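Local coordinates for endonuclease IV (Thermus thermophilus, PDB 3AAM), which cleaves DNA at apurinic or apyrimidinic sites during base excision repair, leaving a 3'-hydroxyl and a 5'-terminal sugar phosphate, and also has 3'-5' exonuclease activity, at residues Ala66-Ser71 against Ala91-Lys96; Val107-Gly112 against Glu139-Gly144. One frame throughout, in Å; residues are numbered along the deposited sequence.

In the fold
The two contacts follow each other along the chain and sit in neighbouring parts of one TIM barrel, their centres about 17 Å apart. Contact 1 packs strand 66-69 and the turn after it against helix 82-100; that helix then leads into strand 104-107, whose C-terminal end opens contact 2. There the loop 107-112 meets the loop 139-144, which leaves strand 135-139. All three strands are parallel neighbours in the sheet. Contact 1 thus lies between barrel and outer helix, contact 2 among the C-terminal loops. They meet beside the manganese-containing active site, where His69 NE2 comes within 3.0 Å of Glu139 OE2 and a phosphate is bound close by.

Contact 1: residues Ala66-Ser71 against Ala91-Lys96. With PO4 (phosphate ion), chain C.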
ATOM      1  N   ALA A  66      -0.712 -10.154  -3.708  1.00 11.38           N
ATOM      2  CA  ALA A  66       0.514  -9.379  -3.738  1.00 11.64           C
ATOM      3  C   ALA A  66       0.234  -7.934  -4.108  1.00  9.93           C
ATOM      4  O   ALA A  66      -0.732  -7.631  -4.810  1.00 10.86           O
ATOM      5  CB  ALA A  66       1.487  -9.990  -4.728  1.00 12.95           C
ATOM      6  N   VAL A  67       1.089  -7.044  -3.623  1.00  8.40           N
ATOM      7  CA  VAL A  67       0.956  -5.627  -3.898  1.00  7.69           C
ATOM      8  C   VAL A  67       2.321  -5.067  -4.257  1.00  7.46           C
ATOM      9  O   VAL A  67       3.319  -5.414  -3.629  1.00  6.02           O
ATOM     10  CB  VAL A  67       0.465  -4.845  -2.651  1.00  8.16           C
ATOM     11  CG1 VAL A  67       0.303  -3.378  -2.991  1.00  9.91           C
ATOM     12  CG2 VAL A  67      -0.838  -5.428  -2.136  1.00 10.02           C
ATOM     13  N   ILE A  68       2.367  -4.216  -5.274  1.00  7.13           N
ATOM     14  CA  ILE A  68       3.613  -3.570  -5.650  1.00  7.10           C
ATOM     15  C   ILE A  68       3.488  -2.118  -5.202  1.00  8.04           C
ATOM     16  O   ILE A  68       2.511  -1.442  -5.529  1.00  9.04           O
ATOM     17  CB  ILE A  68       3.872  -3.642  -7.176  1.00  9.61           C
ATOM     18  CG1 ILE A  68       4.465  -5.013  -7.517  1.00  9.62           C
ATOM     19  CG2 ILE A  68       4.807  -2.515  -7.610  1.00 10.16           C
ATOM     20  CD1 ILE A  68       4.719  -5.248  -8.995  1.00  9.99           C
ATOM     21  N   HIS A  69       4.462  -1.657  -4.424  1.00  5.98           N
ATOM     22  CA  HIS A  69       4.461  -0.287  -3.933  1.00  6.33           C
ATOM     23  C   HIS A  69       5.345   0.569  -4.837  1.00  7.49           C
ATOM     24  O   HIS A  69       6.454   0.164  -5.184  1.00  8.15           O
ATOM     25  CB  HIS A  69       5.011  -0.236  -2.499  1.00  7.19           C
ATOM     26  CG  HIS A  69       4.599   0.983  -1.730  1.00  9.95           C
ATOM     27  ND1 HIS A  69       4.841   2.266  -2.172  1.00 11.81           N
ATOM     28  CD2 HIS A  69       3.943   1.111  -0.551  1.00 12.65           C
ATOM     29  CE1 HIS A  69       4.351   3.130  -1.301  1.00 11.05           C
ATOM     30  NE2 HIS A  69       3.802   2.456  -0.308  1.00 10.77           N
ATOM     31  N   ALA A  70       4.847   1.735  -5.231  1.00  8.38           N
ATOM     32  CA  ALA A  70       5.621   2.655  -6.059  1.00  9.70           C
ATOM     33  C   ALA A  70       6.641   3.322  -5.141  1.00 10.31           C
ATOM     34  O   ALA A  70       6.466   3.351  -3.923  1.00 10.68           O
ATOM     35  CB  ALA A  70       4.701   3.709  -6.676  1.00  9.73           C
ATOM     36  N   SER A  71       7.709   3.864  -5.713  1.00  9.06           N
ATOM     37  CA  SER A  71       8.720   4.520  -4.894  1.00 11.08           C
ATOM     38  C   SER A  71       8.213   5.826  -4.307  1.00 11.16           C
ATOM     39  O   SER A  71       7.288   6.439  -4.836  1.00  9.94           O
ATOM     40  CB  SER A  71       9.971   4.814  -5.715  1.00 11.42           C
ATOM     41  OG  SER A  71      10.846   5.652  -4.978  1.00 13.48           O
ATOM     42  N   ALA A  91       4.201   4.071 -14.353  1.00  8.31           N
ATOM     43  CA  ALA A  91       3.771   3.254 -15.483  1.00  9.78           C
ATOM     44  C   ALA A  91       4.598   1.973 -15.477  1.00  8.53           C
ATOM     45  O   ALA A  91       4.087   0.893 -15.771  1.00  9.14           O
ATOM     46  CB  ALA A  91       3.976   4.006 -16.789  1.00  9.94           C
ATOM     47  N   ASP A  92       5.877   2.100 -15.135  1.00  9.75           N
ATOM     48  CA  ASP A  92       6.761   0.941 -15.070  1.00  9.73           C
ATOM     49  C   ASP A  92       6.260  -0.018 -13.995  1.00  9.97           C
ATOM     50  O   ASP A  92       6.216  -1.226 -14.214  1.00 10.60           O
ATOM     51  CB  ASP A  92       8.198   1.374 -14.759  1.00 11.00           C
ATOM     52  CG  ASP A  92       9.101   0.201 -14.401  1.00 12.24           C
ATOM     53  OD1 ASP A  92       9.362  -0.652 -15.276  1.00 13.29           O
ATOM     54  OD2 ASP A  92       9.549   0.136 -13.237  1.00 14.01           O
ATOM     55  N   ASP A  93       5.883   0.519 -12.836  1.00  9.91           N
ATOM     56  CA  ASP A  93       5.371  -0.321 -11.755  1.00  9.25           C
ATOM     57  C   ASP A  93       4.155  -1.109 -12.229  1.00  8.07           C
ATOM     58  O   ASP A  93       4.027  -2.295 -11.949  1.00  8.44           O
ATOM     59  CB  ASP A  93       4.953   0.512 -10.536  1.00 10.20           C
ATOM     60  CG  ASP A  93       6.127   1.155  -9.819  1.00 11.21           C
ATOM     61  OD1 ASP A  93       7.211   0.537  -9.756  1.00 11.72           O
ATOM     62  OD2 ASP A  93       5.953   2.280  -9.299  1.00 12.74           O
ATOM     63  N   LEU A  94       3.258  -0.439 -12.944  1.00  7.91           N
ATOM     64  CA  LEU A  94       2.045  -1.083 -13.439  1.00  7.49           C
ATOM     65  C   LEU A  94       2.339  -2.157 -14.483  1.00  7.46           C
ATOM     66  O   LEU A  94       1.717  -3.217 -14.482  1.00  9.23           O
ATOM     67  CB  LEU A  94       1.104  -0.027 -14.020  1.00  8.73           C
ATOM     68  CG  LEU A  94       0.507   0.943 -12.998  1.00  7.12           C
ATOM     69  CD1 LEU A  94      -0.078   2.157 -13.698  1.00  9.12           C
ATOM     70  CD2 LEU A  94      -0.554   0.226 -12.182  1.00 10.22           C
ATOM     71  N   GLU A  95       3.284  -1.870 -15.374  1.00  7.56           N
ATOM     72  CA  GLU A  95       3.674  -2.807 -16.419  1.00  9.01           C
ATOM     73  C   GLU A  95       4.322  -4.048 -15.803  1.00  9.48           C
ATOM     74  O   GLU A  95       4.039  -5.176 -16.214  1.00 10.77           O
ATOM     75  CB  GLU A  95       4.639  -2.123 -17.395  1.00  9.97           C
ATOM     76  CG  GLU A  95       3.965  -1.079 -18.283  1.00 11.27           C
ATOM     77  CD  GLU A  95       4.927  -0.022 -18.795  1.00 14.88           C
ATOM     78  OE1 GLU A  95       6.152  -0.258 -18.770  1.00 15.86           O
ATOM     79  OE2 GLU A  95       4.452   1.050 -19.235  1.00 13.99           O
ATOM     80  N   LYS A  96       5.180  -3.833 -14.810  1.00  8.41           N
ATOM     81  CA  LYS A  96       5.851  -4.937 -14.137  1.00  9.23           C
ATOM     82  C   LYS A  96       4.814  -5.765 -13.379  1.00 10.37           C
ATOM     83  O   LYS A  96       4.857  -6.995 -13.393  1.00  9.73           O
ATOM     84  CB  LYS A  96       6.930  -4.399 -13.184  1.00 10.87           C
ATOM     85  CG  LYS A  96       8.114  -3.722 -13.892  1.00 12.57           C
ATOM     86  CD  LYS A  96       9.034  -4.751 -14.537  1.00 12.11           C
ATOM     87  CE  LYS A  96       9.958  -4.139 -15.597  1.00 12.99           C
ATOM     88  NZ  LYS A  96      10.856  -3.062 -15.095  1.00 13.64           N
TER
HETATM   89  P   PO4 C 272       4.076   4.897   2.353  1.00 15.71           P
HETATM   90  O1  PO4 C 272       5.619   4.599   2.268  1.00 14.70           O
HETATM   91  O2  PO4 C 272       3.276   3.537   2.324  1.00 16.88           O
HETATM   92  O3  PO4 C 272       3.770   5.657   3.677  1.00 17.78           O
HETATM   93  O4  PO4 C 272       3.652   5.796   1.128  1.00 16.88           O
HETATM   94  O   HOH W   1       8.235   0.054  -7.317  1.00  8.59           O
HETATM   95  O   HOH W   2       8.005   3.680  -8.488  1.00 13.94           O
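Asp93 reaches from its helix to the end of strand 66-69, where it lies against Ile68 and Ala70. Its CB packs on the gamma methyl of Ile68, with CG2 4.2 Å away. CG stands anti to the carbonyl carbon (chi1 -69°), which puts the carboxylate over Ala70, CG facing its CA. Of the two oxygens, OD2 presses on the Ala70 methyl, 3.2 Å from CB. OD2 also accepts a hydrogen bond from a water 2.6 Å away, and that water in turn accepts one from Ser71 N at 2.8 Å. OD1 accepts one from a second water at 2.7 Å, which also donates to His69 O at 2.8 Å. The helix therefore grips the strand end through two water bridges, one to a carbonyl and one to an amide, while Lys36 makes a salt bridge to OD1 that probably offsets the charge of this buried carboxylate. On the other side of the strand, the His69 ring is held by Ala70 O, which lies close to the ring plane 2.6 Å from ND1. That leaves NE2 to donate to phosphate O2 at 2.9 Å. Strand 66-69 runs between strands 31-34 and 104-107. Along the chain it leads to helix 82-100 and then strand 104-107, a beta-alpha-beta unit: Ile68 and Asp93 lie in the layer between barrel wall and helix 82-100, whose Leu94 packs against helix 114-128.

Contact 2: residues Val107-Gly112 against Glu139-Gly144; sequences VHPGSG and ENTAGG
Val107 and Glu139 close the pairing of two parallel strands: Glu139 N donates to Val107 O at 3.1 Å, the donor tilted 20° from the carbonyl plane. Beyond this bond the two loops are joined by side chains. CG of Glu139 lies alongside the carbonyl that its own backbone N bonds, 3.2 Å from Val107 O, and beyond CG the chain runs extended. Its OE1 ends beside His108, 3.5 Å from CB, while the imidazole leads away and donates through NE2 to Val74 O. Pro109 places CG and CD against Glu139 O, each 3.0 Å away; this buried carbonyl has no hydrogen-bonding partner in the model. Thr141 meets the same proline tip to tip, its CG2 tightly packed at 3.4 Å from CD, and its hydroxyl turns to Val148 O. With an alanine at Glu139 the carboxylate is gone from beside the phosphate and His69, and a gap is likely to open beside Val107 O and His108 CB. The contact crowns strands 104-107 and 135-139 at the C-terminal mouth of the barrel, ahead of helices 114-128 and 152-159, with Glu139 touching the manganese ligand His172 on helix 170-176.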
ATOM      1  N   VAL A 107       0.384   3.754  -4.583  1.00  6.94           N
ATOM      2  CA  VAL A 107       1.239   4.929  -4.651  1.00  7.42           C
ATOM      3  C   VAL A 107       0.705   6.037  -3.764  1.00  7.34           C
ATOM      4  O   VAL A 107      -0.499   6.122  -3.538  1.00  8.65           O
ATOM      5  CB  VAL A 107       1.301   5.457  -6.109  1.00  8.06           C
ATOM      6  CG1 VAL A 107      -0.093   5.839  -6.580  1.00  7.80           C
ATOM      7  CG2 VAL A 107       2.247   6.648  -6.207  1.00  9.72           C
ATOM      8  N   HIS A 108       1.593   6.875  -3.235  1.00  7.70           N
ATOM      9  CA  HIS A 108       1.108   7.990  -2.440  1.00 10.21           C
ATOM     10  C   HIS A 108       0.744   9.064  -3.472  1.00 10.51           C
ATOM     11  O   HIS A 108       1.343   9.129  -4.545  1.00 10.69           O
ATOM     12  CB  HIS A 108       2.161   8.465  -1.412  1.00 12.73           C
ATOM     13  CG  HIS A 108       3.469   8.901  -1.998  1.00 13.89           C
ATOM     14  ND1 HIS A 108       4.521   9.323  -1.211  1.00 15.33           N
ATOM     15  CD2 HIS A 108       3.903   8.985  -3.278  1.00 15.95           C
ATOM     16  CE1 HIS A 108       5.544   9.649  -1.981  1.00 16.44           C
ATOM     17  NE2 HIS A 108       5.195   9.453  -3.240  1.00 13.57           N
ATOM     18  N   PRO A 109      -0.276   9.886  -3.184  1.00 10.50           N
ATOM     19  CA  PRO A 109      -0.735  10.945  -4.090  1.00 13.01           C
ATOM     20  C   PRO A 109       0.307  11.960  -4.534  1.00 12.61           C
ATOM     21  O   PRO A 109       0.331  12.363  -5.700  1.00 14.14           O
ATOM     22  CB  PRO A 109      -1.865  11.607  -3.304  1.00 13.86           C
ATOM     23  CG  PRO A 109      -2.390  10.502  -2.472  1.00 15.77           C
ATOM     24  CD  PRO A 109      -1.140   9.814  -1.993  1.00 11.81           C
ATOM     25  N   GLY A 110       1.162  12.372  -3.605  1.00 12.35           N
ATOM     26  CA  GLY A 110       2.170  13.366  -3.918  1.00 12.38           C
ATOM     27  C   GLY A 110       1.756  14.705  -3.333  1.00 13.20           C
ATOM     28  O   GLY A 110       0.875  14.762  -2.470  1.00 13.88           O
ATOM     29  N   SER A 111       2.378  15.780  -3.798  1.00 12.33           N
ATOM     30  CA  SER A 111       2.067  17.113  -3.298  1.00 13.28           C
ATOM     31  C   SER A 111       1.825  18.105  -4.427  1.00 13.23           C
ATOM     32  O   SER A 111       2.562  18.129  -5.414  1.00 14.30           O
ATOM     33  CB  SER A 111       3.203  17.615  -2.403  1.00 16.05           C
ATOM     34  OG  SER A 111       4.445  17.579  -3.081  1.00 20.42           O
ATOM     35  N   GLY A 112       0.792  18.925  -4.262  1.00 13.74           N
ATOM     36  CA  GLY A 112       0.446  19.914  -5.268  1.00 13.71           C
ATOM     37  C   GLY A 112      -1.058  19.991  -5.468  1.00 12.20           C
ATOM     38  O   GLY A 112      -1.828  19.721  -4.546  1.00 13.29           O
ATOM     39  N   GLU A 139      -3.130   6.129  -1.830  1.00  8.04           N
ATOM     40  CA  GLU A 139      -3.184   6.132  -0.372  1.00  7.37           C
ATOM     41  C   GLU A 139      -3.611   7.476   0.184  1.00  8.05           C
ATOM     42  O   GLU A 139      -3.383   8.514  -0.433  1.00  9.91           O
ATOM     43  CB  GLU A 139      -1.803   5.820   0.225  1.00 11.68           C
ATOM     44  CG  GLU A 139      -0.923   4.890  -0.592  1.00 14.70           C
ATOM     45  CD  GLU A 139       0.491   4.755  -0.024  1.00 14.24           C
ATOM     46  OE1 GLU A 139       1.057   5.766   0.457  1.00 11.51           O
ATOM     47  OE2 GLU A 139       1.044   3.637  -0.074  1.00 12.25           O
ATOM     48  N   ASN A 140      -4.237   7.455   1.356  1.00  9.14           N
ATOM     49  CA  ASN A 140      -4.590   8.701   2.015  1.00  6.55           C
ATOM     50  C   ASN A 140      -3.261   9.104   2.653  1.00  8.75           C
ATOM     51  O   ASN A 140      -2.386   8.256   2.867  1.00  7.10           O
ATOM     52  CB  ASN A 140      -5.655   8.486   3.091  1.00  6.93           C
ATOM     53  CG  ASN A 140      -5.253   7.441   4.109  1.00  7.87           C
ATOM     54  OD1 ASN A 140      -5.103   6.267   3.777  1.00  9.03           O
ATOM     55  ND2 ASN A 140      -5.082   7.862   5.357  1.00  6.91           N
ATOM     56  N   THR A 141      -3.096  10.388   2.952  1.00  7.79           N
ATOM     57  CA  THR A 141      -1.844  10.874   3.517  1.00  8.01           C
ATOM     58  C   THR A 141      -1.995  11.626   4.830  1.00  7.96           C
ATOM     59  O   THR A 141      -3.106  11.910   5.280  1.00  7.53           O
ATOM     60  CB  THR A 141      -1.130  11.803   2.527  1.00  9.21           C
ATOM     61  OG1 THR A 141      -1.915  12.989   2.341  1.00 10.35           O
ATOM     62  CG2 THR A 141      -0.957  11.111   1.187  1.00 11.47           C
ATOM     63  N   ALA A 142      -0.855  11.951   5.434  1.00  9.53           N
ATOM     64  CA  ALA A 142      -0.826  12.685   6.690  1.00 11.08           C
ATOM     65  C   ALA A 142      -1.239  14.138   6.460  1.00 13.11           C
ATOM     66  O   ALA A 142      -1.592  14.852   7.399  1.00 13.33           O
ATOM     67  CB  ALA A 142       0.575  12.623   7.290  1.00 11.60           C
ATOM     68  N   GLY A 143      -1.189  14.572   5.205  1.00 13.19           N
ATOM     69  CA  GLY A 143      -1.573  15.933   4.880  1.00 15.19           C
ATOM     70  C   GLY A 143      -0.568  16.982   5.312  1.00 17.49           C
ATOM     71  O   GLY A 143       0.597  16.679   5.565  1.00 16.51           O
ATOM     72  N   GLY A 144      -1.026  18.224   5.405  1.00 19.51           N
ATOM     73  CA  GLY A 144      -0.136  19.300   5.793  1.00 23.35           C
ATOM     74  C   GLY A 144       0.577  19.794   4.551  1.00 25.45           C
ATOM     75  O   GLY A 144       0.498  19.157   3.500  1.00 26.47           O
TER